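Factor essential for expression of methicillin resistance (Staphylococcus aureus, PDB 1LRZ) adds glycines 2 and 3 of the pentaglycine bridge of staphylococcal peptidoglycan, taking them from glycyl-tRNA. Local coordinates at residues Glu141-His146 with Pro151-Arg156. Numbering follows the deposited sequence.
Sequences EHTGFH and PVLQIR
The backbone oxygen of H146 accepts two hydrogen bonds from the guanidinium group of R156, which grips it side-on: NE lies 2.9 Å from O, in the carbonyl plane on a lone pair, while NH2 of R156 reaches the same O at 3.0 Å from above that plane. The contact folds back on itself the loop linking strand 141-142, at the edge of one mixed sheet of this FemABX-family enzyme, to strand 157-162 inside the other, joining its first residues to its last. F145 centres an inverse gamma turn. Its CA lies over one face of the guanidinium, and the phenyl ring, its plane 77° from that of the guanidinium, meets NH1 of R156 with its edge. Arginine suits position 156 because its several donors serve different partners: NH1 turns to E392 in a salt bridge and to the carbonyl of Y393, while NE and NH2 both bond to H146 O. A bend at chi3 (-43°) lets CG and CD lie against the imidazole of H146 while the guanidinium swings round to that residue's own carbonyl. CD of R156 lies over one face of the imidazole and CD1 of L153 over the other, each 3.9 Å from the centroid in a CH-pi contact, so the ring is sandwiched between a methylene and a methyl group. NE2, hydrogen-bonded to D396, further fixes its rotation. G144, first residue of the turn, has a positive phi that glycine adopts easily, and its O takes a weak bond from H146 N. At the imidazole edge, near the ring plane, CE1 of H146 lies 3.5 Å from the backbone O of Q154.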
ATOM      1  N   GLU A 141     -28.630  -2.853   3.737  1.00 26.60           N
ATOM      2  CA  GLU A 141     -28.645  -3.857   2.673  1.00 27.48           C
ATOM      3  C   GLU A 141     -27.298  -4.038   1.973  1.00 25.22           C
ATOM      4  O   GLU A 141     -26.750  -3.100   1.384  1.00 20.86           O
ATOM      5  CB  GLU A 141     -29.719  -3.484   1.650  1.00 31.86           C
ATOM      6  CG  GLU A 141     -31.041  -3.087   2.314  1.00 39.70           C
ATOM      7  CD  GLU A 141     -32.106  -2.641   1.324  1.00 46.38           C
ATOM      8  OE1 GLU A 141     -31.824  -1.742   0.494  1.00 48.62           O
ATOM      9  OE2 GLU A 141     -33.231  -3.190   1.383  1.00 51.27           O
ATOM     10  N   HIS A 142     -26.773  -5.257   2.050  1.00 23.76           N
ATOM     11  CA  HIS A 142     -25.493  -5.603   1.434  1.00 21.63           C
ATOM     12  C   HIS A 142     -25.608  -5.487  -0.087  1.00 21.60           C
ATOM     13  O   HIS A 142     -26.579  -5.965  -0.662  1.00 20.21           O
ATOM     14  CB  HIS A 142     -25.122  -7.044   1.809  1.00 21.26           C
ATOM     15  CG  HIS A 142     -23.738  -7.442   1.392  1.00 22.31           C
ATOM     16  ND1 HIS A 142     -23.478  -8.601   0.695  1.00 19.79           N
ATOM     17  CD2 HIS A 142     -22.536  -6.852   1.606  1.00 21.24           C
ATOM     18  CE1 HIS A 142     -22.175  -8.712   0.498  1.00 22.89           C
ATOM     19  NE2 HIS A 142     -21.580  -7.663   1.040  1.00 21.43           N
ATOM     20  N   THR A 143     -24.625  -4.878  -0.745  1.00 19.43           N
ATOM     21  CA  THR A 143     -24.697  -4.743  -2.198  1.00 19.53           C
ATOM     22  C   THR A 143     -24.241  -6.010  -2.929  1.00 20.50           C
ATOM     23  O   THR A 143     -24.455  -6.140  -4.125  1.00 19.60           O
ATOM     24  CB  THR A 143     -23.869  -3.538  -2.711  1.00 20.53           C
ATOM     25  OG1 THR A 143     -22.467  -3.843  -2.659  1.00 21.15           O
ATOM     26  CG2 THR A 143     -24.146  -2.306  -1.858  1.00 18.08           C
ATOM     27  N   GLY A 144     -23.615  -6.951  -2.223  1.00 21.08           N
ATOM     28  CA  GLY A 144     -23.196  -8.174  -2.895  1.00 22.15           C
ATOM     29  C   GLY A 144     -21.702  -8.431  -2.906  1.00 22.96           C
ATOM     30  O   GLY A 144     -20.904  -7.557  -2.544  1.00 20.61           O
ATOM     31  N   PHE A 145     -21.315  -9.630  -3.327  1.00 18.00           N
ATOM     32  CA  PHE A 145     -19.900  -9.979  -3.358  1.00 20.87           C
ATOM     33  C   PHE A 145     -19.265  -9.577  -4.678  1.00 20.12           C
ATOM     34  O   PHE A 145     -18.904 -10.415  -5.500  1.00 20.25           O
ATOM     35  CB  PHE A 145     -19.739 -11.478  -3.070  1.00 20.03           C
ATOM     36  CG  PHE A 145     -20.289 -11.876  -1.727  1.00 20.30           C
ATOM     37  CD1 PHE A 145     -21.576 -12.384  -1.607  1.00 19.88           C
ATOM     38  CD2 PHE A 145     -19.556 -11.627  -0.567  1.00 20.08           C
ATOM     39  CE1 PHE A 145     -22.134 -12.632  -0.355  1.00 22.82           C
ATOM     40  CE2 PHE A 145     -20.100 -11.868   0.689  1.00 21.30           C
ATOM     41  CZ  PHE A 145     -21.394 -12.372   0.795  1.00 21.93           C
ATOM     42  N   HIS A 146     -19.124  -8.268  -4.863  1.00 20.06           N
ATOM     43  CA  HIS A 146     -18.566  -7.746  -6.090  1.00 21.13           C
ATOM     44  C   HIS A 146     -17.061  -7.977  -6.187  1.00 22.82           C
ATOM     45  O   HIS A 146     -16.358  -8.109  -5.189  1.00 20.95           O
ATOM     46  CB  HIS A 146     -18.910  -6.260  -6.235  1.00 19.40           C
ATOM     47  CG  HIS A 146     -18.419  -5.395  -5.111  1.00 23.98           C
ATOM     48  ND1 HIS A 146     -17.183  -4.782  -5.131  1.00 19.39           N
ATOM     49  CD2 HIS A 146     -19.019  -4.997  -3.961  1.00 22.89           C
ATOM     50  CE1 HIS A 146     -17.046  -4.040  -4.045  1.00 20.06           C
ATOM     51  NE2 HIS A 146     -18.144  -4.153  -3.316  1.00 20.68           N
ATOM     52  N   PRO A 151     -16.123   1.710 -10.176  1.00 41.90           N
ATOM     53  CA  PRO A 151     -15.861   3.151 -10.217  1.00 41.09           C
ATOM     54  C   PRO A 151     -16.112   3.821  -8.868  1.00 39.81           C
ATOM     55  O   PRO A 151     -15.420   4.766  -8.496  1.00 39.09           O
ATOM     56  CB  PRO A 151     -16.834   3.649 -11.289  1.00 42.57           C
ATOM     57  CG  PRO A 151     -17.036   2.448 -12.160  1.00 41.35           C
ATOM     58  CD  PRO A 151     -17.167   1.344 -11.148  1.00 41.49           C
ATOM     59  N   VAL A 152     -17.098   3.316  -8.134  1.00 38.57           N
ATOM     60  CA  VAL A 152     -17.455   3.890  -6.840  1.00 38.95           C
ATOM     61  C   VAL A 152     -17.012   3.078  -5.628  1.00 37.30           C
ATOM     62  O   VAL A 152     -16.315   3.590  -4.749  1.00 39.76           O
ATOM     63  CB  VAL A 152     -18.983   4.084  -6.729  1.00 39.87           C
ATOM     64  CG1 VAL A 152     -19.328   4.763  -5.413  1.00 40.58           C
ATOM     65  CG2 VAL A 152     -19.485   4.897  -7.905  1.00 43.42           C
ATOM     66  N   LEU A 153     -17.414   1.813  -5.584  1.00 31.07           N
ATOM     67  CA  LEU A 153     -17.085   0.959  -4.455  1.00 29.14           C
ATOM     68  C   LEU A 153     -15.601   0.648  -4.297  1.00 27.42           C
ATOM     69  O   LEU A 153     -14.892   0.391  -5.275  1.00 28.96           O
ATOM     70  CB  LEU A 153     -17.885  -0.343  -4.555  1.00 25.68           C
ATOM     71  CG  LEU A 153     -19.382  -0.154  -4.815  1.00 25.07           C
ATOM     72  CD1 LEU A 153     -20.087  -1.500  -4.836  1.00 25.41           C
ATOM     73  CD2 LEU A 153     -19.982   0.727  -3.731  1.00 23.07           C
ATOM     74  N   GLN A 154     -15.132   0.680  -3.051  1.00 26.79           N
ATOM     75  CA  GLN A 154     -13.741   0.355  -2.754  1.00 24.21           C
ATOM     76  C   GLN A 154     -13.515  -1.125  -3.104  1.00 23.38           C
ATOM     77  O   GLN A 154     -14.433  -1.945  -2.996  1.00 18.59           O
ATOM     78  CB  GLN A 154     -13.444   0.576  -1.258  1.00 27.55           C
ATOM     79  CG  GLN A 154     -13.583   2.006  -0.762  1.00 25.96           C
ATOM     80  CD  GLN A 154     -12.793   2.991  -1.611  1.00 34.44           C
ATOM     81  OE1 GLN A 154     -11.621   2.765  -1.916  1.00 35.88           O
ATOM     82  NE2 GLN A 154     -13.430   4.095  -1.990  1.00 34.56           N
ATOM     83  N   ILE A 155     -12.300  -1.462  -3.530  1.00 22.73           N
ATOM     84  CA  ILE A 155     -11.966  -2.840  -3.872  1.00 23.94           C
ATOM     85  C   ILE A 155     -12.080  -3.686  -2.600  1.00 22.20           C
ATOM     86  O   ILE A 155     -11.552  -3.311  -1.546  1.00 19.35           O
ATOM     87  CB  ILE A 155     -10.526  -2.937  -4.456  1.00 28.43           C
ATOM     88  CG1 ILE A 155     -10.176  -4.394  -4.759  1.00 30.75           C
ATOM     89  CG2 ILE A 155      -9.525  -2.355  -3.486  1.00 32.42           C
ATOM     90  CD1 ILE A 155     -11.147  -5.054  -5.739  1.00 34.42           C
ATOM     91  N   ARG A 156     -12.777  -4.818  -2.706  1.00 19.03           N
ATOM     92  CA  ARG A 156     -13.010  -5.716  -1.575  1.00 18.45           C
ATOM     93  C   ARG A 156     -11.889  -6.701  -1.244  1.00 16.52           C
ATOM     94  O   ARG A 156     -11.999  -7.440  -0.263  1.00 16.74           O
ATOM     95  CB  ARG A 156     -14.300  -6.538  -1.773  1.00 19.44           C
ATOM     96  CG  ARG A 156     -15.617  -5.848  -1.456  1.00 23.56           C
ATOM     97  CD  ARG A 156     -16.760  -6.880  -1.274  1.00 20.87           C
ATOM     98  NE  ARG A 156     -16.713  -7.937  -2.282  1.00 19.12           N
ATOM     99  CZ  ARG A 156     -16.516  -9.224  -2.011  1.00 19.75           C
ATOM    100  NH1 ARG A 156     -16.360  -9.631  -0.753  1.00 15.92           N
ATOM    101  NH2 ARG A 156     -16.452 -10.103  -3.001  1.00 13.67           N
TER